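Local coordinates for protein GDP-mannose-dependent alpha-(1-6)-phosphatidylinositol monomannoside mannosyltransferase (PDB 3OKP) that is a two-domain glycosyltransferase of the GT-B fold, modelled with guanosine-5'-diphosphate-alpha-d-mannose in a ligand pocket, at residues I224-D229 / L337-L342; T319-L324 / G352-A357. All blocks are in the same frame, centred on the assembly; numbering follows the deposited sequence.

Interaction 1. Residues I224-D229 / L337-L342; sequences IAARPD and LLIELL
Ala226 sets its methyl against the branched side chain of Ile339 where two helices meet, an example of how a forked side chain receives a single methyl. Traced outward, the isoleucine begins with Ile339 CB, 4.6 Å from Ala226 CB. Ile339 CG2 lies 3.9 Å from Ala226 CB, and CD1, at the far end of the other branch, comes slightly nearer. The alanine methyl therefore packs against both arms of the fork. With CG1 anti to the carbonyl carbon (chi1 -62°), both CG1 and CG2 fall within reach of the methyl, and the extended chi2 carries CD1 on past CG1, although the residue's first bond does not aim at Ala226.

Directly after Ala226, at Arg227, the chain leaves helical geometry and the chemistry turns polar. Bends at chi2 and chi3 (-67° and -60°) fold the arginine chain over to the carboxyl end of the opposing helix. There Arg227 NH1 meets Leu342 O at the guanidinium edge, in plane, through a weak, bent hydrogen bond of 3.1 Å. A water donates to Leu342 O at 3.0 Å and weakly accepts from Arg227 NH2. The stronger tie of NH1 is a salt bridge to Asp343, directly after the helix. The charge of Arg227, partly balanced by Asp343, probably suits this carboxyl end.

Arg348, from helix 345-362, adds its own hydrogen bonds to Leu341 O and Leu342 O. Helix 213-226 thus meets the carboxyl end of helix 331-342, whose Leu338, Leu341 and Leu342 pack inward on Ile275 of strand 275-278.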
ATOM      1  N   ILE A 224      -3.480 -20.187  22.806  1.00  7.93           N
ATOM      2  CA  ILE A 224      -3.106 -21.605  22.838  1.00  8.22           C
ATOM      3  C   ILE A 224      -3.813 -22.355  23.966  1.00  8.45           C
ATOM      4  O   ILE A 224      -4.248 -23.490  23.778  1.00  8.46           O
ATOM      5  CB  ILE A 224      -1.564 -21.786  22.953  1.00  8.38           C
ATOM      6  CG1 ILE A 224      -0.871 -21.211  21.714  1.00  8.50           C
ATOM      7  CG2 ILE A 224      -1.190 -23.263  23.134  1.00  8.59           C
ATOM      8  CD1 ILE A 224       0.583 -20.857  21.929  1.00  9.48           C
ATOM      9  N   ALA A 225      -3.928 -21.723  25.133  1.00  8.70           N
ATOM     10  CA  ALA A 225      -4.607 -22.347  26.269  1.00  9.15           C
ATOM     11  C   ALA A 225      -6.057 -22.696  25.920  1.00  9.17           C
ATOM     12  O   ALA A 225      -6.533 -23.788  26.238  1.00  9.20           O
ATOM     13  CB  ALA A 225      -4.540 -21.449  27.502  1.00  9.44           C
ATOM     14  N   ALA A 226      -6.736 -21.776  25.235  1.00  9.04           N
ATOM     15  CA  ALA A 226      -8.128 -21.973  24.825  1.00  9.20           C
ATOM     16  C   ALA A 226      -8.251 -22.923  23.630  1.00  9.09           C
ATOM     17  O   ALA A 226      -9.150 -23.766  23.590  1.00  9.29           O
ATOM     18  CB  ALA A 226      -8.778 -20.636  24.508  1.00  9.02           C
ATOM     19  N   ARG A 227      -7.345 -22.770  22.665  1.00  8.70           N
ATOM     20  CA  ARG A 227      -7.342 -23.567  21.441  1.00  8.58           C
ATOM     21  C   ARG A 227      -5.930 -24.117  21.187  1.00  8.68           C
ATOM     22  O   ARG A 227      -5.148 -23.504  20.456  1.00  8.49           O
ATOM     23  CB  ARG A 227      -7.818 -22.724  20.247  1.00  8.04           C
ATOM     24  CG  ARG A 227      -9.225 -22.108  20.387  1.00  8.27           C
ATOM     25  CD  ARG A 227     -10.338 -23.166  20.406  1.00  8.44           C
ATOM     26  NE  ARG A 227     -10.349 -23.973  19.184  1.00  8.84           N
ATOM     27  CZ  ARG A 227     -11.022 -23.662  18.081  1.00  8.99           C
ATOM     28  NH1 ARG A 227     -11.755 -22.556  18.031  1.00  8.14           N
ATOM     29  NH2 ARG A 227     -10.954 -24.458  17.021  1.00  9.06           N
ATOM     30  N   PRO A 228      -5.593 -25.267  21.809  1.00  9.19           N
ATOM     31  CA  PRO A 228      -4.225 -25.814  21.831  1.00  9.43           C
ATOM     32  C   PRO A 228      -3.554 -26.075  20.474  1.00  9.35           C
ATOM     33  O   PRO A 228      -2.325 -26.150  20.409  1.00  9.27           O
ATOM     34  CB  PRO A 228      -4.388 -27.122  22.613  1.00  9.85           C
ATOM     35  CG  PRO A 228      -5.580 -26.880  23.480  1.00 10.17           C
ATOM     36  CD  PRO A 228      -6.516 -26.122  22.579  1.00  9.57           C
ATOM     37  N   ASP A 229      -4.347 -26.211  19.413  1.00  9.55           N
ATOM     38  CA  ASP A 229      -3.806 -26.447  18.071  1.00  9.84           C
ATOM     39  C   ASP A 229      -3.744 -25.183  17.193  1.00  9.39           C
ATOM     40  O   ASP A 229      -3.457 -25.268  15.996  1.00  9.28           O
ATOM     41  CB  ASP A 229      -4.569 -27.582  17.363  1.00 10.16           C
ATOM     42  CG  ASP A 229      -6.062 -27.296  17.208  1.00 11.27           C
ATOM     43  OD1 ASP A 229      -6.626 -26.515  18.006  1.00 12.30           O
ATOM     44  OD2 ASP A 229      -6.679 -27.862  16.280  1.00 13.20           O
ATOM     45  N   LEU A 337     -10.029 -11.154  21.602  1.00 10.47           N
ATOM     46  CA  LEU A 337     -10.525 -10.994  20.232  1.00 10.08           C
ATOM     47  C   LEU A 337     -10.217 -12.203  19.349  1.00  9.42           C
ATOM     48  O   LEU A 337     -11.076 -12.655  18.590  1.00  9.41           O
ATOM     49  CB  LEU A 337      -9.946  -9.720  19.599  1.00 10.04           C
ATOM     50  CG  LEU A 337     -10.809  -8.464  19.383  1.00 11.50           C
ATOM     51  CD1 LEU A 337     -12.070  -8.414  20.241  1.00 12.16           C
ATOM     52  CD2 LEU A 337      -9.986  -7.194  19.568  1.00 11.79           C
ATOM     53  N   LEU A 338      -8.994 -12.717  19.447  1.00  8.75           N
ATOM     54  CA  LEU A 338      -8.587 -13.887  18.664  1.00  8.15           C
ATOM     55  C   LEU A 338      -9.387 -15.146  19.027  1.00  8.10           C
ATOM     56  O   LEU A 338      -9.906 -15.822  18.140  1.00  7.96           O
ATOM     57  CB  LEU A 338      -7.075 -14.126  18.775  1.00  7.85           C
ATOM     58  CG  LEU A 338      -6.190 -13.152  17.982  1.00  7.47           C
ATOM     59  CD1 LEU A 338      -4.745 -13.167  18.483  1.00  7.54           C
ATOM     60  CD2 LEU A 338      -6.249 -13.439  16.478  1.00  6.75           C
ATOM     61  N   ILE A 339      -9.497 -15.439  20.322  1.00  8.34           N
ATOM     62  CA  ILE A 339     -10.264 -16.598  20.802  1.00  8.52           C
ATOM     63  C   ILE A 339     -11.750 -16.477  20.439  1.00  9.08           C
ATOM     64  O   ILE A 339     -12.352 -17.436  19.945  1.00  8.87           O
ATOM     65  CB  ILE A 339     -10.109 -16.802  22.332  1.00  8.98           C
ATOM     66  CG1 ILE A 339      -8.646 -17.096  22.698  1.00  8.62           C
ATOM     67  CG2 ILE A 339     -11.026 -17.932  22.831  1.00  8.69           C
ATOM     68  CD1 ILE A 339      -8.314 -16.832  24.169  1.00  8.76           C
ATOM     69  N   GLU A 340     -12.321 -15.295  20.676  1.00  9.51           N
ATOM     70  CA  GLU A 340     -13.727 -15.011  20.359  1.00 10.59           C
ATOM     71  C   GLU A 340     -14.050 -15.287  18.884  1.00 10.41           C
ATOM     72  O   GLU A 340     -15.048 -15.944  18.573  1.00 10.68           O
ATOM     73  CB  GLU A 340     -14.080 -13.566  20.740  1.00 10.50           C
ATOM     74  CG  GLU A 340     -15.577 -13.244  20.732  1.00 12.34           C
ATOM     75  CD  GLU A 340     -15.885 -11.804  21.126  1.00 12.47           C
ATOM     76  OE1 GLU A 340     -15.004 -10.926  20.991  1.00 14.48           O
ATOM     77  OE2 GLU A 340     -17.021 -11.549  21.570  1.00 15.85           O
ATOM     78  N   LEU A 341     -13.193 -14.802  17.988  1.00 10.25           N
ATOM     79  CA  LEU A 341     -13.376 -15.014  16.551  1.00 10.31           C
ATOM     80  C   LEU A 341     -13.153 -16.460  16.120  1.00 10.07           C
ATOM     81  O   LEU A 341     -13.929 -16.994  15.328  1.00 10.22           O
ATOM     82  CB  LEU A 341     -12.488 -14.068  15.736  1.00 10.12           C
ATOM     83  CG  LEU A 341     -12.948 -12.621  15.556  1.00 11.10           C
ATOM     84  CD1 LEU A 341     -11.960 -11.876  14.663  1.00 11.97           C
ATOM     85  CD2 LEU A 341     -14.362 -12.546  14.976  1.00 11.99           C
ATOM     86  N   LEU A 342     -12.094 -17.086  16.635  1.00  9.84           N
ATOM     87  CA  LEU A 342     -11.819 -18.501  16.361  1.00  9.77           C
ATOM     88  C   LEU A 342     -12.952 -19.422  16.828  1.00 10.12           C
ATOM     89  O   LEU A 342     -13.197 -20.466  16.221  1.00 10.15           O
ATOM     90  CB  LEU A 342     -10.493 -18.938  16.993  1.00  9.46           C
ATOM     91  CG  LEU A 342      -9.178 -18.428  16.388  1.00  9.41           C
ATOM     92  CD1 LEU A 342      -8.004 -18.787  17.295  1.00  8.57           C
ATOM     93  CD2 LEU A 342      -8.952 -18.955  14.969  1.00  8.79           C
TER
HETATM   94  O   HOH W   1     -11.310 -22.161  14.642  1.00 26.22           O

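Interaction 2. Residues T319-L324 / G352-A357; sequences TPATGL and GAAGRA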
ATOM      1  N   THR A 319     -14.115  -1.797   8.140  1.00 11.38           N
ATOM      2  CA  THR A 319     -15.378  -1.315   8.699  1.00 11.86           C
ATOM      3  C   THR A 319     -15.756  -2.242   9.860  1.00 11.90           C
ATOM      4  O   THR A 319     -15.186  -3.327   9.977  1.00 11.50           O
ATOM      5  CB  THR A 319     -16.519  -1.310   7.643  1.00 12.15           C
ATOM      6  OG1 THR A 319     -16.997  -2.643   7.437  1.00 11.81           O
ATOM      7  CG2 THR A 319     -16.049  -0.719   6.311  1.00 12.40           C
ATOM      8  N   PRO A 320     -16.704  -1.822  10.728  1.00 12.43           N
ATOM      9  CA  PRO A 320     -17.185  -2.711  11.795  1.00 12.56           C
ATOM     10  C   PRO A 320     -17.701  -4.068  11.294  1.00 12.44           C
ATOM     11  O   PRO A 320     -17.721  -5.035  12.055  1.00 12.50           O
ATOM     12  CB  PRO A 320     -18.327  -1.908  12.426  1.00 13.22           C
ATOM     13  CG  PRO A 320     -17.965  -0.490  12.162  1.00 13.37           C
ATOM     14  CD  PRO A 320     -17.357  -0.501  10.792  1.00 12.88           C
ATOM     15  N   ALA A 321     -18.104  -4.136  10.025  1.00 12.27           N
ATOM     16  CA  ALA A 321     -18.563  -5.392   9.430  1.00 12.05           C
ATOM     17  C   ALA A 321     -17.425  -6.318   8.989  1.00 11.43           C
ATOM     18  O   ALA A 321     -17.611  -7.531   8.903  1.00 11.35           O
ATOM     19  CB  ALA A 321     -19.501  -5.115   8.257  1.00 12.41           C
ATOM     20  N   THR A 322     -16.251  -5.754   8.714  1.00 11.12           N
ATOM     21  CA  THR A 322     -15.184  -6.512   8.052  1.00 10.89           C
ATOM     22  C   THR A 322     -13.992  -6.847   8.946  1.00 10.82           C
ATOM     23  O   THR A 322     -13.245  -7.795   8.674  1.00 10.47           O
ATOM     24  CB  THR A 322     -14.659  -5.783   6.786  1.00 10.86           C
ATOM     25  OG1 THR A 322     -13.821  -4.684   7.168  1.00 10.71           O
ATOM     26  CG2 THR A 322     -15.808  -5.282   5.921  1.00 11.01           C
ATOM     27  N   GLY A 323     -13.808  -6.060  10.002  1.00 10.92           N
ATOM     28  CA  GLY A 323     -12.615  -6.174  10.825  1.00 10.89           C
ATOM     29  C   GLY A 323     -12.719  -5.492  12.172  1.00 11.25           C
ATOM     30  O   GLY A 323     -13.692  -4.792  12.456  1.00 11.20           O
ATOM     31  N   LEU A 324     -11.701  -5.710  12.999  1.00 11.37           N
ATOM     32  CA  LEU A 324     -11.623  -5.107  14.320  1.00 11.87           C
ATOM     33  C   LEU A 324     -10.323  -4.327  14.452  1.00 11.90           C
ATOM     34  O   LEU A 324      -9.292  -4.723  13.902  1.00 11.47           O
ATOM     35  CB  LEU A 324     -11.716  -6.186  15.406  1.00 11.99           C
ATOM     36  CG  LEU A 324     -13.042  -6.953  15.508  1.00 12.88           C
ATOM     37  CD1 LEU A 324     -12.829  -8.376  16.015  1.00 13.00           C
ATOM     38  CD2 LEU A 324     -14.054  -6.207  16.374  1.00 13.92           C
ATOM     39  N   GLY A 352     -15.723 -12.095   6.729  1.00  9.94           N
ATOM     40  CA  GLY A 352     -14.969 -12.333   5.501  1.00  9.51           C
ATOM     41  C   GLY A 352     -15.762 -12.036   4.243  1.00  9.75           C
ATOM     42  O   GLY A 352     -15.234 -11.456   3.292  1.00  9.67           O
ATOM     43  N   ALA A 353     -17.033 -12.438   4.231  1.00  9.81           N
ATOM     44  CA  ALA A 353     -17.940 -12.094   3.135  1.00 10.12           C
ATOM     45  C   ALA A 353     -18.046 -10.577   3.001  1.00 10.02           C
ATOM     46  O   ALA A 353     -17.971 -10.037   1.891  1.00 10.24           O
ATOM     47  CB  ALA A 353     -19.317 -12.710   3.354  1.00 10.57           C
ATOM     48  N   ALA A 354     -18.205  -9.900   4.140  1.00  9.54           N
ATOM     49  CA  ALA A 354     -18.299  -8.441   4.173  1.00  9.42           C
ATOM     50  C   ALA A 354     -16.995  -7.789   3.716  1.00  9.00           C
ATOM     51  O   ALA A 354     -17.020  -6.761   3.041  1.00  9.13           O
ATOM     52  CB  ALA A 354     -18.692  -7.951   5.570  1.00  9.27           C
ATOM     53  N   GLY A 355     -15.865  -8.394   4.083  1.00  8.66           N
ATOM     54  CA  GLY A 355     -14.549  -7.927   3.642  1.00  8.25           C
ATOM     55  C   GLY A 355     -14.408  -7.935   2.129  1.00  8.53           C
ATOM     56  O   GLY A 355     -13.953  -6.954   1.535  1.00  8.75           O
ATOM     57  N   ARG A 356     -14.805  -9.046   1.512  1.00  8.45           N
ATOM     58  CA  ARG A 356     -14.772  -9.200   0.058  1.00  8.83           C
ATOM     59  C   ARG A 356     -15.666  -8.177  -0.646  1.00  9.26           C
ATOM     60  O   ARG A 356     -15.245  -7.543  -1.613  1.00  9.44           O
ATOM     61  CB  ARG A 356     -15.148 -10.636  -0.343  1.00  8.78           C
ATOM     62  CG  ARG A 356     -15.250 -10.890  -1.854  1.00  9.31           C
ATOM     63  CD  ARG A 356     -13.898 -10.771  -2.538  1.00  9.07           C
ATOM     64  NE  ARG A 356     -14.003 -10.844  -3.994  1.00  9.96           N
ATOM     65  CZ  ARG A 356     -12.966 -10.838  -4.828  1.00  9.52           C
ATOM     66  NH1 ARG A 356     -11.724 -10.771  -4.362  1.00  8.14           N
ATOM     67  NH2 ARG A 356     -13.171 -10.905  -6.138  1.00  9.14           N
ATOM     68  N   ALA A 357     -16.892  -8.018  -0.151  1.00  9.65           N
ATOM     69  CA  ALA A 357     -17.834  -7.038  -0.692  1.00 10.27           C
ATOM     70  C   ALA A 357     -17.300  -5.610  -0.554  1.00 10.48           C
ATOM     71  O   ALA A 357     -17.458  -4.791  -1.465  1.00 10.59           O
ATOM     72  CB  ALA A 357     -19.192  -7.173  -0.010  1.00 10.51           C
TER
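Thr322 lays its methyl against the backbone of the helix at Ala354 and Gly355, a case of close approach between small residues. Thr322 CG2 comes to 3.5 Å from Ala354 O and 3.6 Å from Gly355 N, while Thr322 CB rests 3.8 Å from Gly355 CA. The CA atoms of Thr322 and Gly355 are 4.7 Å apart, a closeness to which the bare glycine probably contributes. Beside them Ala354 CB lies 3.5 Å from Ala321 O and 4.0 Å from Ala321 CB.

These contacts belong to the C-terminal Rossmann-like half of the GT-B fold, where a turn leads into strand 323-325, at the edge of a parallel sheet, and helix 345-362 passes alongside.

The turn itself fixes the threonine. Thr319 O accepts from both Thr322 N and Gly323 N, drawing the chain into a tight reversal through Pro320 and Ala321. Thr319 N in turn gives a nearly straight bond to Thr322 OG1 (3.1 Å, 169°). With that oxygen placed between backbone N and carbonyl carbon (chi1 76°), CG2 is left on the helix side. Thr322 OG1 is also hydrogen-bonded to Gln300 OE1, from helix 294-301. On helix 345-362, His358 touches both Thr319 and Thr322, and Arg356, whose first bond points away from the turn, bonds Ala301 O and Val174 O.

How the interactions relate
Both contacts are partly buried and lie in the same C-terminal Rossmann-like domain of the GT-B fold, yet they differ in chemistry. Interaction 1 is farther out, its centre about 29 Å from the centre of the chain against about 18 Å for interaction 2, and there a helix end is met by an arginine and a water. Interaction 2 relies on van der Waals contact alone across its segments, with Thr322 OG1 bonded within the turn and to Gln300. The two are joined by consecutive elements: strand 323-325 leads to helix 331-342, and that to helix 345-362. Leu324 closes the link directly, Leu324 CD1 packing 3.9 Å from Leu341 CD1.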